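Local structure of triacylglycerol lipase (Yarrowia lipolytica, 3O0D) at residues 240-245 with 266-271. The protein probably hydrolyses the ester bonds of triacylglycerols, as an extracellular, glycosylated lipase of the alpha/beta-hydrolase fold. Sequence-based numbering, arbitrary orientation.
Sequences GYQHCS and QGQSNK. With K (potassium ion), chain N.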
loop_
_atom_site.group_PDB
_atom_site.type_symbol
_atom_site.label_atom_id
_atom_site.label_comp_id
_atom_site.label_asym_id
_atom_site.label_seq_id
_atom_site.Cartn_x
_atom_site.Cartn_y
_atom_site.Cartn_z
ATOM N N GLY A 240 18.651 -1.268 10.000
ATOM C CA GLY A 240 18.056 0.053 10.157
ATOM C C GLY A 240 16.591 0.006 9.670
ATOM O O GLY A 240 15.710 0.473 10.378
ATOM N N TYR A 241 16.341 -0.558 8.494
ATOM C CA TYR A 241 14.946 -0.590 7.946
ATOM C C TYR A 241 14.170 -1.652 8.690
ATOM O O TYR A 241 14.670 -2.775 8.895
ATOM C CB TYR A 241 14.940 -1.004 6.480
ATOM C CG TYR A 241 15.287 0.109 5.563
ATOM C CD1 TYR A 241 16.630 0.361 5.217
ATOM C CD2 TYR A 241 14.308 0.949 5.045
ATOM C CE1 TYR A 241 16.963 1.417 4.374
ATOM C CE2 TYR A 241 14.650 2.016 4.211
ATOM C CZ TYR A 241 15.974 2.242 3.887
ATOM O OH TYR A 241 16.275 3.308 3.064
ATOM N N GLN A 242 12.920 -1.348 9.032
ATOM C CA GLN A 242 12.053 -2.392 9.537
ATOM C C GLN A 242 10.586 -1.964 9.239
ATOM O O GLN A 242 10.262 -0.808 9.191
ATOM C CB GLN A 242 12.246 -2.664 11.021
ATOM C CG GLN A 242 11.859 -1.561 11.930
ATOM C CD GLN A 242 12.013 -1.940 13.436
ATOM O OE1 GLN A 242 13.092 -2.324 13.886
ATOM N NE2 GLN A 242 10.936 -1.818 14.196
ATOM N N HIS A 243 9.713 -2.958 9.082
ATOM C CA HIS A 243 8.341 -2.667 8.849
ATOM C C HIS A 243 7.597 -2.259 10.137
ATOM O O HIS A 243 7.977 -2.639 11.262
ATOM C CB HIS A 243 7.636 -3.954 8.366
ATOM C CG HIS A 243 7.660 -4.182 6.845
ATOM N ND1 HIS A 243 7.187 -3.300 5.913
ATOM C CD2 HIS A 243 8.074 -5.279 6.154
ATOM C CE1 HIS A 243 7.276 -3.848 4.695
ATOM N NE2 HIS A 243 7.824 -5.051 4.820
ATOM N N CYS A 244 6.528 -1.522 9.917
ATOM C CA CYS A 244 5.480 -1.422 10.923
ATOM C C CYS A 244 4.702 -2.735 11.000
ATOM O O CYS A 244 4.885 -3.661 10.162
ATOM C CB CYS A 244 4.559 -0.254 10.541
ATOM S SG CYS A 244 3.537 -0.518 9.045
ATOM N N SER A 245 3.879 -2.841 12.027
ATOM C CA SER A 245 3.003 -4.054 12.159
ATOM C C SER A 245 1.864 -4.008 11.133
ATOM O O SER A 245 1.560 -2.991 10.528
ATOM C CB SER A 245 2.367 -4.114 13.537
ATOM O OG SER A 245 3.452 -4.183 14.462
ATOM N N GLN A 266 1.154 -11.693 13.353
ATOM C CA GLN A 266 1.686 -10.770 14.468
ATOM C C GLN A 266 3.064 -10.261 14.092
ATOM O O GLN A 266 3.833 -10.878 13.341
ATOM C CB GLN A 266 1.741 -11.419 15.777
ATOM C CG GLN A 266 0.339 -11.860 16.294
ATOM C CD GLN A 266 -0.490 -10.777 16.829
ATOM O OE1 GLN A 266 -0.324 -9.618 16.497
ATOM N NE2 GLN A 266 -1.486 -11.147 17.651
ATOM N N GLY A 267 3.363 -9.094 14.630
ATOM C CA GLY A 267 4.747 -8.570 14.620
ATOM C C GLY A 267 5.248 -7.790 13.451
ATOM O O GLY A 267 4.651 -7.715 12.361
ATOM N N GLN A 268 6.473 -7.277 13.609
ATOM C CA GLN A 268 7.007 -6.508 12.531
ATOM C C GLN A 268 7.837 -7.403 11.571
ATOM O O GLN A 268 8.224 -6.946 10.491
ATOM C CB GLN A 268 7.872 -5.296 13.081
ATOM C CG GLN A 268 6.976 -4.244 13.791
ATOM C CD GLN A 268 7.775 -3.230 14.589
ATOM O OE1 GLN A 268 7.357 -2.045 14.765
ATOM N NE2 GLN A 268 8.898 -3.690 15.110
ATOM N N SER A 269 8.176 -8.598 12.035
ATOM C CA SER A 269 8.785 -9.629 11.176
ATOM C C SER A 269 8.320 -10.974 11.659
ATOM O O SER A 269 8.320 -11.255 12.870
ATOM C CB SER A 269 10.344 -9.467 11.170
ATOM O OG SER A 269 11.024 -10.592 10.596
ATOM N N ASN A 270 7.861 -11.850 10.732
ATOM C CA ASN A 270 7.223 -13.082 11.187
ATOM C C ASN A 270 7.613 -14.202 10.223
ATOM O O ASN A 270 7.296 -14.134 9.018
ATOM C CB ASN A 270 5.715 -12.835 11.218
ATOM C CG ASN A 270 4.925 -13.998 11.763
ATOM O OD1 ASN A 270 5.247 -15.153 11.545
ATOM N ND2 ASN A 270 3.863 -13.667 12.575
ATOM N N LYS A 271 8.318 -15.200 10.740
ATOM C CA LYS A 271 8.882 -16.229 9.832
ATOM C C LYS A 271 7.775 -17.140 9.347
ATOM O O LYS A 271 8.010 -18.031 8.451
ATOM C CB LYS A 271 9.926 -17.093 10.540
ATOM C CG LYS A 271 11.197 -16.342 10.941
ATOM C CD LYS A 271 12.198 -16.131 9.882
ATOM C CE LYS A 271 13.550 -15.564 10.513
ATOM N NZ LYS A 271 14.237 -16.358 11.641
HETATM K K K N . 6.535 -0.373 6.672
HETATM O O HOH W 1 9.012 1.088 7.843
HETATM O O HOH W 2 10.648 -5.685 9.550
#
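Near the 269-270 edge of the alpha/beta-hydrolase sheet, the loop that leads into strand 247-250 meets the segment 266-271, a loop running into the short strand 269-270, mainly through Gln268, whose side chain reaches along the backbone of His243 to Ser245. CG of Gln268 lies 3.2 Å from His243 O and 3.6 Å from Ser245 OG; chi1 of -68° places CG beside the backbone N and anti to the carbonyl carbon, and the chain runs extended beyond it. His243 O, buried under this aliphatic stem, has no hydrogen-bond partner in the model. The amide of Gln268 ends against that of Gln242, the two planes 78° apart. A leucine here would probably leave the Gln242 amide without the polar neighbour that now meets it. Water links the backbones: it accepts from His243 N at 2.9 Å and donates to Gln268 O, also at 2.9 Å. Strand 269-270 is the edge of the central mixed sheet, pairing with strand 3-8, and the contact thus joins this edge to the loop between strands 222-227 and 247-250, which enters the sheet three strands away. Asn270 braces the loop, its ND2 donating to Gln266 O at 2.9 Å, close to its own amide plane and on a carbonyl lone pair; the same nitrogen also bonds Glu6 O. The His243 ring meets a potassium ion edge-on, with ND1 at 3.1 Å, while Gln189 and a water held by Gln242 O complete the modelled ligands. His243 NE2 bonds Pro233 O, which, with the potassium at ND1, probably sets the rotation of the imidazole, and helix 195-206 packs on both Cys244 and Gln268.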